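Local coordinates for type IV secretion system protein VirB11 (Brucella suis, PDB 2GZA), which is a hexameric ATPase that binds and hydrolyses ATP for the VirB type IV secretion system, which may help establish the replication niche in the host, at residues Ser93-Leu96 with Glu100-Gln103; Ile71-Ala76 with Ile115-Arg120; Glu290-Arg295 with Asp323-Val328. All blocks are in the same frame, centred on the assembly; numbering follows the deposited sequence.

Contact 1: residues Ser93-Leu96 with Glu100-Gln103; sequences SAIL and ERIQ. With SO4 (sulfate ion), chain D.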
loop_
_atom_site.group_PDB
_atom_site.type_symbol
_atom_site.label_atom_id
_atom_site.label_comp_id
_atom_site.label_asym_id
_atom_site.label_seq_id
_atom_site.Cartn_x
_atom_site.Cartn_y
_atom_site.Cartn_z
ATOM N N SER C 93 7.608 33.859 13.776
ATOM C CA SER C 93 8.235 33.258 14.952
ATOM C C SER C 93 9.696 33.657 15.000
ATOM O O SER C 93 10.388 33.620 13.983
ATOM C CB SER C 93 8.117 31.739 14.935
ATOM O OG SER C 93 6.768 31.339 15.039
ATOM N N ALA C 94 10.161 34.040 16.184
ATOM C CA ALA C 94 11.536 34.496 16.365
ATOM C C ALA C 94 12.069 34.235 17.766
ATOM O O ALA C 94 11.307 34.043 18.715
ATOM C CB ALA C 94 11.659 35.974 16.027
ATOM N N ILE C 95 13.393 34.218 17.873
ATOM C CA ILE C 95 14.083 34.120 19.147
ATOM C C ILE C 95 14.825 35.432 19.367
ATOM O O ILE C 95 15.721 35.783 18.599
ATOM C CB ILE C 95 15.046 32.928 19.179
ATOM C CG1 ILE C 95 14.239 31.632 19.281
ATOM C CG2 ILE C 95 16.033 33.064 20.344
ATOM C CD1 ILE C 95 15.014 30.362 18.932
ATOM N N LEU C 96 14.418 36.172 20.397
ATOM C CA LEU C 96 14.971 37.498 20.674
ATOM C C LEU C 96 16.369 37.441 21.325
ATOM O O LEU C 96 16.789 36.391 21.818
ATOM C CB LEU C 96 13.999 38.305 21.547
ATOM C CG LEU C 96 12.655 38.788 20.980
ATOM C CD1 LEU C 96 11.782 39.391 22.069
ATOM C CD2 LEU C 96 12.816 39.777 19.840
ATOM N N GLU C 100 14.305 35.178 24.579
ATOM C CA GLU C 100 12.842 35.091 24.577
ATOM C C GLU C 100 12.316 34.570 23.240
ATOM O O GLU C 100 12.794 34.998 22.196
ATOM C CB GLU C 100 12.218 36.477 24.834
ATOM C CG GLU C 100 12.671 37.207 26.110
ATOM C CD GLU C 100 13.611 38.391 25.851
ATOM O OE1 GLU C 100 13.791 39.212 26.777
ATOM O OE2 GLU C 100 14.170 38.520 24.742
ATOM N N ARG C 101 11.350 33.650 23.270
ATOM C CA ARG C 101 10.639 33.269 22.049
ATOM C C ARG C 101 9.473 34.225 21.853
ATOM O O ARG C 101 8.744 34.528 22.794
ATOM C CB ARG C 101 10.168 31.818 22.085
ATOM C CG ARG C 101 11.253 30.815 21.687
ATOM C CD ARG C 101 10.792 29.368 21.842
ATOM N NE ARG C 101 10.246 29.117 23.176
ATOM C CZ ARG C 101 10.035 27.917 23.705
ATOM N NH1 ARG C 101 10.332 26.814 23.030
ATOM N NH2 ARG C 101 9.527 27.822 24.927
ATOM N N ILE C 102 9.323 34.718 20.630
ATOM C CA ILE C 102 8.282 35.678 20.322
ATOM C C ILE C 102 7.458 35.241 19.110
ATOM O O ILE C 102 8.001 34.922 18.051
ATOM C CB ILE C 102 8.859 37.122 20.162
ATOM C CG1 ILE C 102 7.739 38.144 19.951
ATOM C CG2 ILE C 102 9.900 37.183 19.050
ATOM C CD1 ILE C 102 8.175 39.591 20.107
ATOM N N GLN C 103 6.145 35.199 19.290
ATOM C CA GLN C 103 5.240 34.981 18.181
ATOM C C GLN C 103 4.427 36.217 17.899
ATOM O O GLN C 103 3.819 36.795 18.800
ATOM C CB GLN C 103 4.348 33.771 18.397
ATOM C CG GLN C 103 4.722 32.632 17.479
ATOM C CD GLN C 103 3.878 32.586 16.218
ATOM O OE1 GLN C 103 4.062 31.713 15.371
ATOM N NE2 GLN C 103 2.928 33.513 16.092
HETATM S S SO4 D . 8.142 23.803 25.331
HETATM O O1 SO4 D . 7.889 25.235 25.357
HETATM O O2 SO4 D . 6.888 23.090 25.154
HETATM O O3 SO4 D . 9.009 23.522 24.195
HETATM O O4 SO4 D . 8.797 23.350 26.560
#

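Contact 2: residues Ile71-Ala76 with Ile115-Arg120; sequences ISLGTA and ISVTIR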
loop_
_atom_site.group_PDB
_atom_site.type_symbol
_atom_site.label_atom_id
_atom_site.label_comp_id
_atom_site.label_asym_id
_atom_site.label_seq_id
_atom_site.Cartn_x
_atom_site.Cartn_y
_atom_site.Cartn_z
ATOM N N ILE C 71 3.468 47.418 14.919
ATOM C CA ILE C 71 3.833 47.233 13.518
ATOM C C ILE C 71 5.355 47.266 13.407
ATOM O O ILE C 71 5.977 46.343 12.874
ATOM C CB ILE C 71 3.181 48.328 12.595
ATOM C CG1 ILE C 71 1.657 48.154 12.500
ATOM C CG2 ILE C 71 3.812 48.347 11.194
ATOM C CD1 ILE C 71 1.181 46.965 11.665
ATOM N N SER C 72 5.932 48.338 13.944
ATOM C CA SER C 72 7.375 48.557 13.974
ATOM C C SER C 72 8.112 47.452 14.716
ATOM O O SER C 72 9.204 47.049 14.311
ATOM C CB SER C 72 7.698 49.892 14.664
ATOM O OG SER C 72 7.063 50.984 14.034
ATOM N N LEU C 73 7.523 46.998 15.818
ATOM C CA LEU C 73 8.073 45.892 16.596
ATOM C C LEU C 73 8.193 44.647 15.735
ATOM O O LEU C 73 9.237 44.000 15.735
ATOM C CB LEU C 73 7.226 45.620 17.840
ATOM C CG LEU C 73 7.499 44.353 18.658
ATOM C CD1 LEU C 73 8.928 44.286 19.162
ATOM C CD2 LEU C 73 6.545 44.274 19.817
ATOM N N GLY C 74 7.127 44.338 14.995
ATOM C CA GLY C 74 7.108 43.194 14.090
ATOM C C GLY C 74 8.229 43.228 13.077
ATOM O O GLY C 74 9.017 42.286 12.972
ATOM N N THR C 75 8.308 44.327 12.338
ATOM C CA THR C 75 9.301 44.476 11.278
ATOM C C THR C 75 10.724 44.354 11.810
ATOM O O THR C 75 11.556 43.665 11.220
ATOM C CB THR C 75 9.135 45.807 10.510
ATOM O OG1 THR C 75 9.379 46.909 11.392
ATOM C CG2 THR C 75 7.730 45.917 9.913
ATOM N N ALA C 76 10.990 45.009 12.937
ATOM C CA ALA C 76 12.303 44.962 13.573
ATOM C C ALA C 76 12.702 43.539 13.937
ATOM O O ALA C 76 13.854 43.147 13.721
ATOM C CB ALA C 76 12.344 45.870 14.792
ATOM N N ILE C 115 -2.522 43.838 16.734
ATOM C CA ILE C 115 -1.394 42.938 16.526
ATOM C C ILE C 115 -1.341 42.010 17.733
ATOM O O ILE C 115 -1.557 42.452 18.863
ATOM C CB ILE C 115 -0.060 43.705 16.427
ATOM C CG1 ILE C 115 -0.141 44.827 15.385
ATOM C CG2 ILE C 115 1.120 42.751 16.184
ATOM C CD1 ILE C 115 -0.083 44.372 13.947
ATOM N N SER C 116 -1.066 40.734 17.501
ATOM C CA SER C 116 -0.879 39.801 18.607
ATOM C C SER C 116 0.588 39.477 18.828
ATOM O O SER C 116 1.280 39.005 17.921
ATOM C CB SER C 116 -1.674 38.504 18.407
ATOM O OG SER C 116 -1.461 37.623 19.499
ATOM N N VAL C 117 1.047 39.731 20.050
ATOM C CA VAL C 117 2.415 39.445 20.458
ATOM C C VAL C 117 2.394 38.473 21.626
ATOM O O VAL C 117 1.644 38.661 22.583
ATOM C CB VAL C 117 3.173 40.751 20.843
ATOM C CG1 VAL C 117 4.430 40.468 21.657
ATOM C CG2 VAL C 117 3.536 41.530 19.605
ATOM N N THR C 118 3.199 37.425 21.536
ATOM C CA THR C 118 3.394 36.539 22.674
ATOM C C THR C 118 4.873 36.295 22.898
ATOM O O THR C 118 5.574 35.793 22.024
ATOM C CB THR C 118 2.648 35.224 22.512
ATOM O OG1 THR C 118 1.265 35.500 22.272
ATOM C CG2 THR C 118 2.799 34.390 23.785
ATOM N N ILE C 119 5.339 36.671 24.080
ATOM C CA ILE C 119 6.739 36.533 24.429
ATOM C C ILE C 119 6.900 35.484 25.517
ATOM O O ILE C 119 6.428 35.653 26.643
ATOM C CB ILE C 119 7.357 37.908 24.830
ATOM C CG1 ILE C 119 7.312 38.871 23.639
ATOM C CG2 ILE C 119 8.783 37.744 25.331
ATOM C CD1 ILE C 119 7.490 40.334 23.991
ATOM N N ARG C 120 7.545 34.392 25.143
ATOM C CA ARG C 120 7.881 33.334 26.073
ATOM C C ARG C 120 9.226 33.662 26.690
ATOM O O ARG C 120 10.156 34.063 25.996
ATOM C CB ARG C 120 7.926 31.984 25.358
#

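Contact 3: residues Glu290-Arg295 with Asp323-Val328; sequences ELTFER and DVVVHV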
loop_
_atom_site.group_PDB
_atom_site.type_symbol
_atom_site.label_atom_id
_atom_site.label_comp_id
_atom_site.label_asym_id
_atom_site.label_seq_id
_atom_site.Cartn_x
_atom_site.Cartn_y
_atom_site.Cartn_z
ATOM N N GLU C 290 -22.456 9.805 15.465
ATOM C CA GLU C 290 -21.603 8.786 14.869
ATOM C C GLU C 290 -21.071 9.247 13.529
ATOM O O GLU C 290 -19.942 8.945 13.157
ATOM C CB GLU C 290 -22.286 7.420 14.786
ATOM C CG GLU C 290 -23.238 7.180 13.627
ATOM C CD GLU C 290 -23.673 5.719 13.536
ATOM O OE1 GLU C 290 -24.879 5.455 13.352
ATOM O OE2 GLU C 290 -22.811 4.823 13.659
ATOM N N LEU C 291 -21.886 10.022 12.833
ATOM C CA LEU C 291 -21.499 10.617 11.571
ATOM C C LEU C 291 -20.478 11.745 11.739
ATOM O O LEU C 291 -19.759 12.063 10.795
ATOM C CB LEU C 291 -22.738 11.095 10.804
ATOM C CG LEU C 291 -23.610 10.044 10.085
ATOM C CD1 LEU C 291 -24.945 10.629 9.633
ATOM C CD2 LEU C 291 -22.901 9.408 8.906
ATOM N N THR C 292 -20.416 12.342 12.931
ATOM C CA THR C 292 -19.367 13.306 13.258
ATOM C C THR C 292 -17.991 12.634 13.197
ATOM O O THR C 292 -17.138 13.059 12.428
ATOM C CB THR C 292 -19.578 13.954 14.632
ATOM O OG1 THR C 292 -20.909 14.460 14.716
ATOM C CG2 THR C 292 -18.595 15.077 14.845
ATOM N N PHE C 293 -17.792 11.582 13.984
ATOM C CA PHE C 293 -16.522 10.860 13.988
ATOM C C PHE C 293 -16.216 10.332 12.594
ATOM O O PHE C 293 -15.068 10.334 12.152
ATOM C CB PHE C 293 -16.529 9.718 15.010
ATOM C CG PHE C 293 -16.405 10.186 16.429
ATOM C CD1 PHE C 293 -15.185 10.616 16.926
ATOM C CD2 PHE C 293 -17.513 10.203 17.263
ATOM C CE1 PHE C 293 -15.065 11.053 18.243
ATOM C CE2 PHE C 293 -17.407 10.637 18.572
ATOM C CZ PHE C 293 -16.177 11.067 19.066
ATOM N N GLU C 294 -17.269 9.900 11.910
ATOM C CA GLU C 294 -17.184 9.416 10.538
ATOM C C GLU C 294 -16.635 10.493 9.601
ATOM O O GLU C 294 -15.717 10.237 8.824
ATOM C CB GLU C 294 -18.573 8.970 10.073
ATOM C CG GLU C 294 -18.590 7.760 9.174
ATOM C CD GLU C 294 -18.254 6.464 9.894
ATOM O OE1 GLU C 294 -17.311 5.774 9.453
ATOM O OE2 GLU C 294 -18.933 6.128 10.887
ATOM N N ARG C 295 -17.193 11.697 9.694
ATOM C CA ARG C 295 -16.753 12.826 8.875
ATOM C C ARG C 295 -15.405 13.414 9.288
ATOM O O ARG C 295 -14.660 13.882 8.438
ATOM C CB ARG C 295 -17.813 13.920 8.841
ATOM C CG ARG C 295 -19.008 13.572 7.970
ATOM C CD ARG C 295 -19.696 14.803 7.434
ATOM N NE ARG C 295 -18.928 15.437 6.370
ATOM C CZ ARG C 295 -18.478 16.685 6.399
ATOM N NH1 ARG C 295 -18.722 17.474 7.437
ATOM N NH2 ARG C 295 -17.795 17.152 5.371
ATOM N N ASP C 323 -13.896 14.357 23.639
ATOM C CA ASP C 323 -14.592 13.895 24.834
ATOM C C ASP C 323 -16.101 13.869 24.637
ATOM O O ASP C 323 -16.760 12.883 24.974
ATOM C CB ASP C 323 -14.235 14.762 26.038
ATOM C CG ASP C 323 -12.785 14.627 26.436
ATOM O OD1 ASP C 323 -12.336 13.477 26.626
ATOM O OD2 ASP C 323 -12.099 15.671 26.556
ATOM N N VAL C 324 -16.649 14.956 24.099
ATOM C CA VAL C 324 -18.088 15.101 23.965
ATOM C C VAL C 324 -18.454 15.532 22.548
ATOM O O VAL C 324 -17.786 16.371 21.955
ATOM C CB VAL C 324 -18.656 16.120 24.994
ATOM C CG1 VAL C 324 -20.162 16.276 24.842
ATOM C CG2 VAL C 324 -18.311 15.708 26.420
ATOM N N VAL C 325 -19.508 14.934 22.004
ATOM C CA VAL C 325 -20.112 15.403 20.761
ATOM C C VAL C 325 -21.577 15.735 21.034
ATOM O O VAL C 325 -22.352 14.863 21.435
ATOM C CB VAL C 325 -20.032 14.351 19.606
ATOM C CG1 VAL C 325 -20.705 14.880 18.333
ATOM C CG2 VAL C 325 -18.596 13.952 19.313
ATOM N N VAL C 326 -21.947 16.996 20.829
ATOM C CA VAL C 326 -23.335 17.429 20.981
ATOM C C VAL C 326 -23.947 17.624 19.607
ATOM O O VAL C 326 -23.464 18.439 18.828
ATOM C CB VAL C 326 -23.454 18.770 21.726
ATOM C CG1 VAL C 326 -24.875 18.950 22.260
ATOM C CG2 VAL C 326 -22.429 18.875 22.846
ATOM N N HIS C 327 -25.003 16.878 19.305
ATOM C CA HIS C 327 -25.653 16.998 18.004
ATOM C C HIS C 327 -26.917 17.829 18.080
ATOM O O HIS C 327 -27.791 17.558 18.888
ATOM C CB HIS C 327 -25.953 15.632 17.394
ATOM C CG HIS C 327 -26.670 15.705 16.079
ATOM N ND1 HIS C 327 -26.071 16.174 14.932
ATOM C CD2 HIS C 327 -27.939 15.382 15.732
ATOM C CE1 HIS C 327 -26.940 16.132 13.935
ATOM N NE2 HIS C 327 -28.081 15.654 14.393
ATOM N N VAL C 328 -27.000 18.843 17.229
ATOM C CA VAL C 328 -28.188 19.692 17.147
ATOM C C VAL C 328 -29.024 19.349 15.920
ATOM O O VAL C 328 -28.491 19.150 14.829
ATOM C CB VAL C 328 -27.844 21.194 17.078
ATOM C CG1 VAL C 328 -29.105 22.023 17.274
ATOM C CG2 VAL C 328 -26.818 21.570 18.118
#

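Contact 1: residues Ser93-Leu96 with Glu100-Gln103
Ile102 sets its CG2 methyl against both Ala94 and Leu96. With CG1 anti to the backbone N (chi1 -175°), CG2 is turned to the opposing strand, where it rests 3.7 Å from Ala94 CB and 3.7 Å from Leu96 CG; Ile102 CD1 also reaches the end of Leu96. The Leu96 and Ile102 side chains pass each other at a slant, and Ala94, being small, lets the branched isoleucine settle close. Glu100 bends at chi2 and brings OE2 against Leu96 CB and CD1, these two chains also crossing at a slant. The residues belong to a beta hairpin, strands 91-95 and 101-105, that ends one side of a six-stranded antiparallel sheet. Ala94 and Ile102 form a hydrogen-bonded pair: Ala94 N to Ile102 O is 3.0 Å, and the return bond from Ile102 N to Ala94 O is 2.8 Å and nearly straight at 170°. Two residues nearer the turn, Leu96 N gives its hydrogen to Glu100 O at 2.7 Å. The buried face of Ala94, Leu96 and Ile102 is apolar, covered by Val81 and Thr77 of helix 67-81 and by Val22 and Leu26 of helix 13-26. The opposite face carries Ser93, Ile95, Arg101 and Gln103. There Ile95 and Arg101 run side by side, Ile95 CG1 3.9 Å from Arg101 CG, before the arginine bends at chi3 and leads off. Its guanidinium meets a sulfate, probably a crystallisation ion, edge-on: Arg101 NH2 donates to sulfate O1 at 3.1 Å, while backbone amides of Ser186, Gly187 and Lys188 of a neighbouring subunit, in the predicted ATP site, hold it too, perhaps as they would a phosphate.

Contact 2: residues Ile71-Ala76 with Ile115-Arg120
No ring, amide or carboxylate takes part where Ile71 and Leu73 meet Ile115 and Val117, so neither face nor edge of a flat side chain is in use; the contact is methyl against methyl. Ile71 CD1 touches Ile115 CD1 at 3.7 Å, the two side chains crossing at about a right angle. Although the CB of Ile71 points away from the strand, its CG1 lies beside the backbone N (chi1 -69°) and a second bend at chi2 brings the delta methyl round to the contact. Two residues on, Leu73 sends CD2 to 4.1 Å from Val117 CG2 at a slant. Beta-branched Ile115 and Val117 suit an extended chain, and the delta methyls of Ile71 and Leu73 span the distance from the helix. The flat peptide of Ser72 is used within the helix: its carbonyl O accepts both Ala76 N at 3.0 Å and Thr75 OG1 at 2.9 Å, from the same face of its plane, which ties the threonine hydroxyl into the helix. Helix 67-81 packs by apolar tips on one face of the antiparallel sheet, and helix 13-26 adds Leu26 and His25 against Leu73. Strand 116-120 lies between strands 101-105 and 40-43, so Val117 also touches Ile104 on one neighbour and Val43 on the other.

Contact 3: residues Glu290-Arg295 with Asp323-Val328
Val325 is gripped by two consecutive helix residues: its CG1 meets Thr292 and its CG2 meets Phe293. They join helix 289-300 to strand 324-331 of the P-loop NTPase core, where the strand runs between 178-182 and 339-345. The Thr292 and Val325 side chains reach for each other tip to tip, with Val325 CG1 3.6 Å from Thr292 OG1 and 4.0 Å from Thr292 CB. Phe293 instead slides past the valine in the opposite direction, its ring carbon CE2 3.6 Å from Val325 CG2. Valine suits the place because its two methyls diverge, one for each partner: CG1 lies anti to the backbone N (chi1 179°), CG2 anti to the carbonyl carbon. Further out, Trp344 makes an edge-to-face contact with the Phe293 ring, Tyr319 meets it at about 50°, and Val322 packs beside it. Thr292 also rests on Val179 and Ala181 of strand 178-182, which leads to the predicted ATP-binding loop; its side chain lies about 7 Å from Gly182. A buried threonine is tolerable because its hydroxyl has a partner just before the start of the helix: Thr292 OG1 is hydrogen-bonded to the carbonyl O of Ser288, four residues back.

How the contacts relate
Contacts 1 and 2 share one antiparallel sheet, while contact 3 lies in the nucleotide-binding core on the opposite side of the chain's centre, its centre about 38 Å from either. Along the chain, contact 1 is nested inside the loop that contact 2 closes, and strands 101-105 and 116-120 lie side by side, probably bonded from Arg101 O to Arg120 N. All three are largely buried, but contact 1 also has an exposed face with the arginine and sulfate. It is joined by backbone hydrogen bonds between strands; contacts 2 and 3 both pack a helix on a strand without any hydrogen bond across, contact 2 by aliphatic groups and contact 3 with a ring and a hydroxyl.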